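Local coordinates for protein ethylbenzene dehydrogenase alpha-subunit (Aromatoleum aromaticum, PDB 2IVF) that belongs to the molybdopterin oxidoreductase family and, as an alpha-subunit, carries a molybdenum atom and an iron/sulfur cluster, at residues E532-K535 / V536-S539; L543-P546 / A547-L550. All blocks are in the same frame, centred on the assembly; numbering follows the deposited sequence.

Contact 1 of 2, residues E532-K535 / V536-S539; sequences EFMK and VVTS
Val537 lays a methyl on the ring of Phe533, one turn earlier in the same helix. Its CG1 is 3.5 Å from the centroid of the Phe533 ring and nearly on the ring normal, a CH-pi contact over the middle of the face. With CG anti to the backbone N (chi1 172°), the phenyl swings along the helix toward Val537. The other branch, CG2 of Val537, lies 4.1 Å from Met534 SD, a sulfur that stands at the edge of the phenyl ring, in its plane.

Val536 and Lys535 both reach back to Glu532. CG2 of Val536 sits beside its own backbone N and so comes 3.6 Å from Glu532 O, the same oxygen that accepts Val536 N in an i to i+4 bond. Lys535 NZ bridges to Glu532 OE1, three residues earlier, in a salt bridge of 3.5 Å; a bound glycerol is about 5 Å from the Lys535 side chain.

Val537 N bonds Phe533 O in the same i to i+4 pattern. At the next carbonyl, Met534 O takes two donors from one residue: Thr538 N at 3.0 Å and the Thr538 hydroxyl OG1 at 2.7 Å, one from each face of the carbonyl plane.

This is plain intrahelical packing within helix 526-540. Helix 504-520 covers Phe533 and Val537 through Met509 and meets Val536 with Phe513, while the loop around Tyr954 and Tyr955 packs on Thr538, whose OG1 also hydrogen-bonds Phe956 N.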
loop_
_atom_site.group_PDB
_atom_site.type_symbol
_atom_site.label_atom_id
_atom_site.label_comp_id
_atom_site.label_asym_id
_atom_site.label_seq_id
_atom_site.Cartn_x
_atom_site.Cartn_y
_atom_site.Cartn_z
ATOM N N GLU A 532 5.303 17.362 -32.679
ATOM C CA GLU A 532 4.576 18.479 -33.263
ATOM C C GLU A 532 3.081 18.178 -33.283
ATOM O O GLU A 532 2.258 18.994 -32.864
ATOM C CB GLU A 532 5.070 18.765 -34.670
ATOM C CG GLU A 532 6.545 19.196 -34.745
ATOM C CD GLU A 532 6.867 20.346 -33.799
ATOM O OE1 GLU A 532 6.001 21.223 -33.609
ATOM O OE2 GLU A 532 7.979 20.371 -33.237
ATOM N N PHE A 533 2.732 16.995 -33.772
ATOM C CA PHE A 533 1.341 16.521 -33.738
ATOM C C PHE A 533 0.792 16.649 -32.332
ATOM O O PHE A 533 -0.313 17.148 -32.112
ATOM C CB PHE A 533 1.294 15.046 -34.189
ATOM C CG PHE A 533 -0.055 14.377 -34.028
ATOM C CD1 PHE A 533 -0.972 14.370 -35.065
ATOM C CD2 PHE A 533 -0.383 13.709 -32.855
ATOM C CE1 PHE A 533 -2.212 13.732 -34.938
ATOM C CE2 PHE A 533 -1.634 13.072 -32.723
ATOM C CZ PHE A 533 -2.537 13.091 -33.777
ATOM N N MET A 534 1.564 16.192 -31.365
ATOM C CA MET A 534 1.064 16.181 -30.005
ATOM C C MET A 534 0.814 17.583 -29.473
ATOM O O MET A 534 -0.173 17.815 -28.773
ATOM C CB MET A 534 2.033 15.451 -29.089
ATOM C CG MET A 534 1.997 13.945 -29.259
ATOM S SD MET A 534 0.356 13.211 -29.036
ATOM C CE MET A 534 0.161 13.502 -27.250
ATOM N N LYS A 535 1.709 18.508 -29.795
ATOM C CA LYS A 535 1.555 19.878 -29.365
ATOM C C LYS A 535 0.218 20.424 -29.841
ATOM O O LYS A 535 -0.517 21.007 -29.063
ATOM C CB LYS A 535 2.721 20.756 -29.858
ATOM C CG LYS A 535 4.073 20.351 -29.282
ATOM C CD LYS A 535 5.112 21.479 -29.271
ATOM C CE LYS A 535 5.742 21.725 -30.624
ATOM N NZ LYS A 535 6.864 22.740 -30.555
ATOM N N VAL A 536 -0.114 20.178 -31.103
ATOM C CA VAL A 536 -1.361 20.681 -31.671
ATOM C C VAL A 536 -2.587 19.990 -31.126
ATOM O O VAL A 536 -3.499 20.632 -30.601
ATOM C CB VAL A 536 -1.368 20.545 -33.174
ATOM C CG1 VAL A 536 -2.735 20.925 -33.729
ATOM C CG2 VAL A 536 -0.251 21.419 -33.759
ATOM N N VAL A 537 -2.621 18.678 -31.229
ATOM C CA VAL A 537 -3.800 17.970 -30.788
ATOM C C VAL A 537 -4.123 18.243 -29.301
ATOM O O VAL A 537 -5.274 18.291 -28.929
ATOM C CB VAL A 537 -3.669 16.469 -31.053
ATOM C CG1 VAL A 537 -3.329 16.225 -32.557
ATOM C CG2 VAL A 537 -2.618 15.877 -30.143
ATOM N N THR A 538 -3.118 18.411 -28.447
ATOM C CA THR A 538 -3.374 18.582 -26.994
ATOM C C THR A 538 -4.301 19.800 -26.769
ATOM O O THR A 538 -5.315 19.762 -26.059
ATOM C CB THR A 538 -2.056 18.816 -26.238
ATOM O OG1 THR A 538 -1.242 17.641 -26.347
ATOM C CG2 THR A 538 -2.316 19.139 -24.752
ATOM N N SER A 539 -3.937 20.884 -27.412
ATOM C CA SER A 539 -4.700 22.125 -27.315
ATOM C C SER A 539 -6.038 22.093 -28.084
ATOM O O SER A 539 -6.987 22.822 -27.732
ATOM C CB SER A 539 -3.820 23.267 -27.825
ATOM O OG SER A 539 -2.694 23.391 -26.976
#

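Contact 2 of 2, residues L543-P546 / A547-L550; sequences LVPP and AMWL
A chi1 of 83° sets CG of Trp549 between its own backbone N and carbonyl carbon, and this turns the indole back toward the start of the helix, where Pro546 O lies 3.1 Å from Trp549 CD1. The carbonyl oxygen approaches the ring obliquely. Leu550 comes to the same oxygen with CG anti to its carbonyl carbon (chi1 -68°), which leaves Leu550 CG 3.3 Å from Pro546 O. Carbons of two side chains thus lie against this oxygen, which also accepts a weak bond from Leu550 N at 3.3 Å. On the indole itself, CD2 of Leu550 rests over one face, toward the rim, and CA of Pro546 is at the edge.

Pro545 meets Met548 instead. Its ring CG packs on Met548 CG at 3.8 Å, while its carbonyl O takes a weak bond from Met548 N. A water also donates to Pro545 O at 2.7 Å and accepts from Trp549 N at 2.9 Å, linking the two where no direct bond is made. The molybdenum atom is about 13 Å from the Pro546 side chain, so this buried turn stands back from the metal.

The turn joins strand 543-544, which pairs in parallel with strand 214-215, to helix 546-553. Pro546 and Trp549 both touch Pro215 of that partner strand; Pro546 also packs on helix 217-221, and Trp549 and Leu550 lean on Phe621 of helix 617-625.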
loop_
_atom_site.group_PDB
_atom_site.type_symbol
_atom_site.label_atom_id
_atom_site.label_comp_id
_atom_site.label_asym_id
_atom_site.label_seq_id
_atom_site.Cartn_x
_atom_site.Cartn_y
_atom_site.Cartn_z
ATOM N N LEU A 543 -6.972 20.110 -23.368
ATOM C CA LEU A 543 -6.065 19.708 -22.310
ATOM C C LEU A 543 -5.092 20.855 -22.119
ATOM O O LEU A 543 -4.421 21.275 -23.069
ATOM C CB LEU A 543 -5.312 18.448 -22.682
ATOM C CG LEU A 543 -6.195 17.200 -22.716
ATOM C CD1 LEU A 543 -5.540 16.089 -23.506
ATOM C CD2 LEU A 543 -6.516 16.738 -21.294
ATOM N N VAL A 544 -5.026 21.357 -20.893
ATOM C CA VAL A 544 -4.387 22.649 -20.628
ATOM C C VAL A 544 -3.461 22.532 -19.407
ATOM O O VAL A 544 -3.723 21.736 -18.495
ATOM C CB VAL A 544 -5.473 23.772 -20.441
ATOM C CG1 VAL A 544 -6.435 23.759 -21.617
ATOM C CG2 VAL A 544 -6.247 23.551 -19.132
ATOM N N PRO A 545 -2.345 23.283 -19.402
ATOM C CA PRO A 545 -1.458 23.321 -18.211
ATOM C C PRO A 545 -2.242 23.751 -16.987
ATOM O O PRO A 545 -2.901 24.786 -17.062
ATOM C CB PRO A 545 -0.416 24.401 -18.568
ATOM C CG PRO A 545 -0.986 25.147 -19.750
ATOM C CD PRO A 545 -1.843 24.146 -20.483
ATOM N N PRO A 546 -2.256 22.946 -15.910
ATOM C CA PRO A 546 -3.057 23.257 -14.697
ATOM C C PRO A 546 -2.627 24.482 -13.871
ATOM O O PRO A 546 -3.481 25.119 -13.229
ATOM C CB PRO A 546 -2.986 21.953 -13.896
ATOM C CG PRO A 546 -1.750 21.308 -14.369
ATOM C CD PRO A 546 -1.568 21.654 -15.782
ATOM N N ALA A 547 -1.361 24.904 -13.959
ATOM C CA ALA A 547 -0.935 26.156 -13.303
ATOM C C ALA A 547 -1.759 27.379 -13.730
ATOM O O ALA A 547 -1.920 28.342 -12.951
ATOM C CB ALA A 547 0.595 26.409 -13.510
ATOM N N MET A 548 -2.241 27.386 -14.974
ATOM C CA MET A 548 -2.850 28.590 -15.517
ATOM C C MET A 548 -4.160 28.903 -14.827
ATOM O O MET A 548 -4.339 30.017 -14.335
ATOM C CB MET A 548 -3.095 28.505 -17.027
ATOM C CG MET A 548 -1.843 28.315 -17.846
ATOM S SD MET A 548 -0.553 29.524 -17.454
ATOM C CE MET A 548 0.703 29.043 -18.664
ATOM N N TRP A 549 -5.076 27.944 -14.804
ATOM C CA TRP A 549 -6.406 28.223 -14.280
ATOM C C TRP A 549 -6.293 28.355 -12.732
ATOM O O TRP A 549 -6.961 29.186 -12.146
ATOM C CB TRP A 549 -7.427 27.158 -14.718
ATOM C CG TRP A 549 -7.441 25.943 -13.886
ATOM C CD1 TRP A 549 -6.540 24.943 -13.865
ATOM C CD2 TRP A 549 -8.433 25.617 -12.935
ATOM N NE1 TRP A 549 -6.897 23.990 -12.915
ATOM C CE2 TRP A 549 -8.058 24.399 -12.326
ATOM C CE3 TRP A 549 -9.589 26.271 -12.507
ATOM C CZ2 TRP A 549 -8.819 23.790 -11.352
ATOM C CZ3 TRP A 549 -10.350 25.676 -11.526
ATOM C CH2 TRP A 549 -9.969 24.443 -10.963
ATOM N N LEU A 550 -5.380 27.598 -12.110
ATOM C CA LEU A 550 -5.177 27.729 -10.669
ATOM C C LEU A 550 -4.708 29.119 -10.321
ATOM O O LEU A 550 -5.212 29.728 -9.357
ATOM C CB LEU A 550 -4.203 26.692 -10.132
ATOM C CG LEU A 550 -4.669 25.233 -10.157
ATOM C CD1 LEU A 550 -3.554 24.326 -9.673
ATOM C CD2 LEU A 550 -5.980 25.028 -9.352
HETATM O O HOH W 1 -5.306 25.888 -16.872
#

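In the fold
Coming from the N terminus, the chain runs through contact 1 within helix 526-540, leaves that helix, forms the short strand 543-544 and turns through contact 2 into helix 546-553. The two contacts are in series, neither nested nor crossed, and neither closes a long loop; their centres are about 16 Å apart. A probable hydrogen bond, Thr538 O to Leu543 N at 3.2 Å, joins them where the helix gives way to the strand. Tyr954 touches Thr538 and Pro545; Phe956 bonds Thr538 through its backbone N and meets Leu543. The path thus leads from a surface helix beside 504-520 inward to the buried region nearer the cofactors.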